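Local coordinates for Crh-like protein 5 (Neosartorya fumigata, PDB 6IBU) that couples chitin cleavage to transglycosylation, transferring chitin to 1,6-beta-glucan, and also to chitin, to cross-link polysaccharides of the fungal cell wall, at residues A[33-38]-A[181-186]. Residues are numbered along the deposited sequence; the frame is centred on the assembly and turned at random.
Sequences DQWEVT and LRLGSW
The benzo end of the Trp35 indole reaches the side chains of Leu181 and Leu183, two residues on the same face of their strand, and this small apolar patch makes the contact. The leading atom of the ring, Trp35 CH2, touches both leucines and lies 3.7 Å from Leu181 CD2, a methyl that arrives at the ring edge, close to the ring plane. The other leucine comes in obliquely, with Leu183 CD1 at 3.7 Å from Trp35 CH2 and at 4.0 Å from Trp35 CZ3. Beside these methyls the ring also skirts the backbone, where Trp35 CZ3 sits 3.7 Å from Leu181 O. The CB bond of Trp35 does not itself aim at the leucines; a chi1 of -63°, with CG anti to the carbonyl carbon, swings the long indole toward them, across much of the gap between backbones whose nearest CA atoms, those of Trp35 and Arg182, are 9.2 Å apart.

The polar side of the indole has a partner outside both segments: Trp35 NE1 hydrogen-bonds to Tyr22 OH, which helps fix the rotation of the buried ring. On the opposite face of strand 179-187, Arg182, a chitin-binding residue, forms salt bridges with Asp63 and Glu92, and Trp186 farther along also binds chitin.

The wide spacing follows from sheet order. Strand 61-64 runs between strands 35-39 and 179-187, antiparallel to each, and the Trp35 side chain touches its Ile62 and Thr64. Val219 of strand 212-223, in the other large sheet of this GH16 beta-sandwich, packs against both Trp35 and Leu181, placing the cluster in the core between the two sheets.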
loop_
_atom_site.group_PDB
_atom_site.type_symbol
_atom_site.label_atom_id
_atom_site.label_comp_id
_atom_site.label_asym_id
_atom_site.label_seq_id
_atom_site.Cartn_x
_atom_site.Cartn_y
_atom_site.Cartn_z
ATOM N N ASP A 33 1.337 10.564 14.334
ATOM C CA ASP A 33 1.528 9.930 15.661
ATOM C C ASP A 33 1.768 8.423 15.558
ATOM O O ASP A 33 2.740 7.962 16.145
ATOM C CB ASP A 33 0.328 10.212 16.556
ATOM C CG ASP A 33 0.448 11.570 17.228
ATOM O OD1 ASP A 33 1.539 12.202 17.101
ATOM O OD2 ASP A 33 -0.541 11.993 17.869
ATOM N N GLN A 34 0.910 7.681 14.868
ATOM C CA GLN A 34 0.971 6.195 14.873
ATOM C C GLN A 34 1.647 5.718 13.586
ATOM O O GLN A 34 1.348 4.605 13.149
ATOM C CB GLN A 34 -0.433 5.657 15.125
ATOM C CG GLN A 34 -0.969 6.139 16.467
ATOM C CD GLN A 34 -2.307 5.558 16.858
ATOM O OE1 GLN A 34 -3.288 6.287 17.049
ATOM N NE2 GLN A 34 -2.357 4.237 16.996
ATOM N N TRP A 35 2.497 6.569 12.996
ATOM C CA TRP A 35 3.238 6.290 11.738
ATOM C C TRP A 35 4.744 6.433 11.967
ATOM O O TRP A 35 5.145 7.216 12.845
ATOM C CB TRP A 35 2.787 7.236 10.626
ATOM C CG TRP A 35 1.356 7.114 10.212
ATOM C CD1 TRP A 35 0.266 7.626 10.847
ATOM C CD2 TRP A 35 0.861 6.487 9.016
ATOM N NE1 TRP A 35 -0.870 7.347 10.139
ATOM C CE2 TRP A 35 -0.537 6.643 9.017
ATOM C CE3 TRP A 35 1.456 5.792 7.961
ATOM C CZ2 TRP A 35 -1.348 6.122 8.016
ATOM C CZ3 TRP A 35 0.662 5.292 6.958
ATOM C CH2 TRP A 35 -0.722 5.452 6.992
ATOM N N GLU A 36 5.536 5.698 11.199
ATOM C CA GLU A 36 7.020 5.774 11.179
ATOM C C GLU A 36 7.384 6.351 9.808
ATOM O O GLU A 36 6.820 5.835 8.821
ATOM C CB GLU A 36 7.565 4.375 11.510
ATOM C CG GLU A 36 8.946 4.034 10.952
ATOM C CD GLU A 36 9.302 2.538 10.957
ATOM O OE1 GLU A 36 8.364 1.694 11.062
ATOM O OE2 GLU A 36 10.523 2.190 10.860
ATOM N N VAL A 37 8.157 7.441 9.776
ATOM C CA VAL A 37 8.707 7.987 8.518
ATOM C C VAL A 37 9.930 7.172 8.260
ATOM O O VAL A 37 11.015 7.273 8.822
ATOM C CB VAL A 37 9.079 9.457 8.481
ATOM C CG1 VAL A 37 9.655 9.808 7.107
ATOM C CG2 VAL A 37 7.895 10.336 8.833
ATOM N N THR A 38 9.662 6.297 7.408
ATOM C CA THR A 38 10.554 5.173 7.399
ATOM C C THR A 38 11.590 5.363 6.293
ATOM O O THR A 38 12.521 4.623 6.274
ATOM C CB THR A 38 9.628 3.997 7.317
ATOM O OG1 THR A 38 10.420 2.819 7.284
ATOM C CG2 THR A 38 8.761 4.104 6.089
ATOM N N LEU A 181 -0.152 -0.506 6.673
ATOM C CA LEU A 181 -0.363 0.381 5.515
ATOM C C LEU A 181 0.933 1.157 5.275
ATOM O O LEU A 181 1.448 1.755 6.215
ATOM C CB LEU A 181 -1.564 1.268 5.842
ATOM C CG LEU A 181 -1.924 2.338 4.823
ATOM C CD1 LEU A 181 -2.270 1.734 3.466
ATOM C CD2 LEU A 181 -3.077 3.168 5.369
ATOM N N ARG A 182 1.459 1.105 4.055
ATOM C CA ARG A 182 2.660 1.871 3.637
ATOM C C ARG A 182 2.201 2.886 2.588
ATOM O O ARG A 182 1.462 2.510 1.660
ATOM C CB ARG A 182 3.752 0.938 3.104
ATOM C CG ARG A 182 3.809 -0.394 3.851
ATOM C CD ARG A 182 5.103 -1.200 3.782
ATOM N NE ARG A 182 6.278 -0.335 3.808
ATOM C CZ ARG A 182 7.457 -0.636 3.282
ATOM N NH1 ARG A 182 7.644 -1.802 2.683
ATOM N NH2 ARG A 182 8.445 0.239 3.350
ATOM N N LEU A 183 2.556 4.148 2.741
ATOM C CA LEU A 183 2.282 5.161 1.697
ATOM C C LEU A 183 3.625 5.694 1.230
ATOM O O LEU A 183 4.473 5.981 2.082
ATOM C CB LEU A 183 1.431 6.278 2.282
ATOM C CG LEU A 183 0.062 5.847 2.774
ATOM C CD1 LEU A 183 -0.578 6.952 3.587
ATOM C CD2 LEU A 183 -0.811 5.460 1.591
ATOM N N GLY A 184 3.777 5.891 -0.072
ATOM C CA GLY A 184 5.036 6.459 -0.570
ATOM C C GLY A 184 5.036 6.729 -2.050
ATOM O O GLY A 184 4.210 6.182 -2.791
ATOM N N SER A 185 6.000 7.538 -2.452
ATOM C CA SER A 185 6.324 7.824 -3.864
ATOM C C SER A 185 7.790 7.488 -4.048
ATOM O O SER A 185 8.518 7.522 -3.070
ATOM C CB SER A 185 6.009 9.246 -4.220
ATOM O OG SER A 185 6.822 10.132 -3.450
ATOM N N TRP A 186 8.171 7.160 -5.271
ATOM C CA TRP A 186 9.542 6.749 -5.627
ATOM C C TRP A 186 9.689 6.766 -7.145
ATOM O O TRP A 186 8.680 6.770 -7.839
ATOM C CB TRP A 186 9.835 5.362 -5.067
ATOM C CG TRP A 186 8.822 4.326 -5.416
ATOM C CD1 TRP A 186 7.573 4.197 -4.883
ATOM C CD2 TRP A 186 8.993 3.219 -6.313
ATOM N NE1 TRP A 186 6.950 3.099 -5.401
ATOM C CE2 TRP A 186 7.797 2.469 -6.267
ATOM C CE3 TRP A 186 10.042 2.769 -7.126
ATOM C CZ2 TRP A 186 7.607 1.322 -7.027
ATOM C CZ3 TRP A 186 9.857 1.634 -7.883
ATOM C CH2 TRP A 186 8.657 0.918 -7.825
#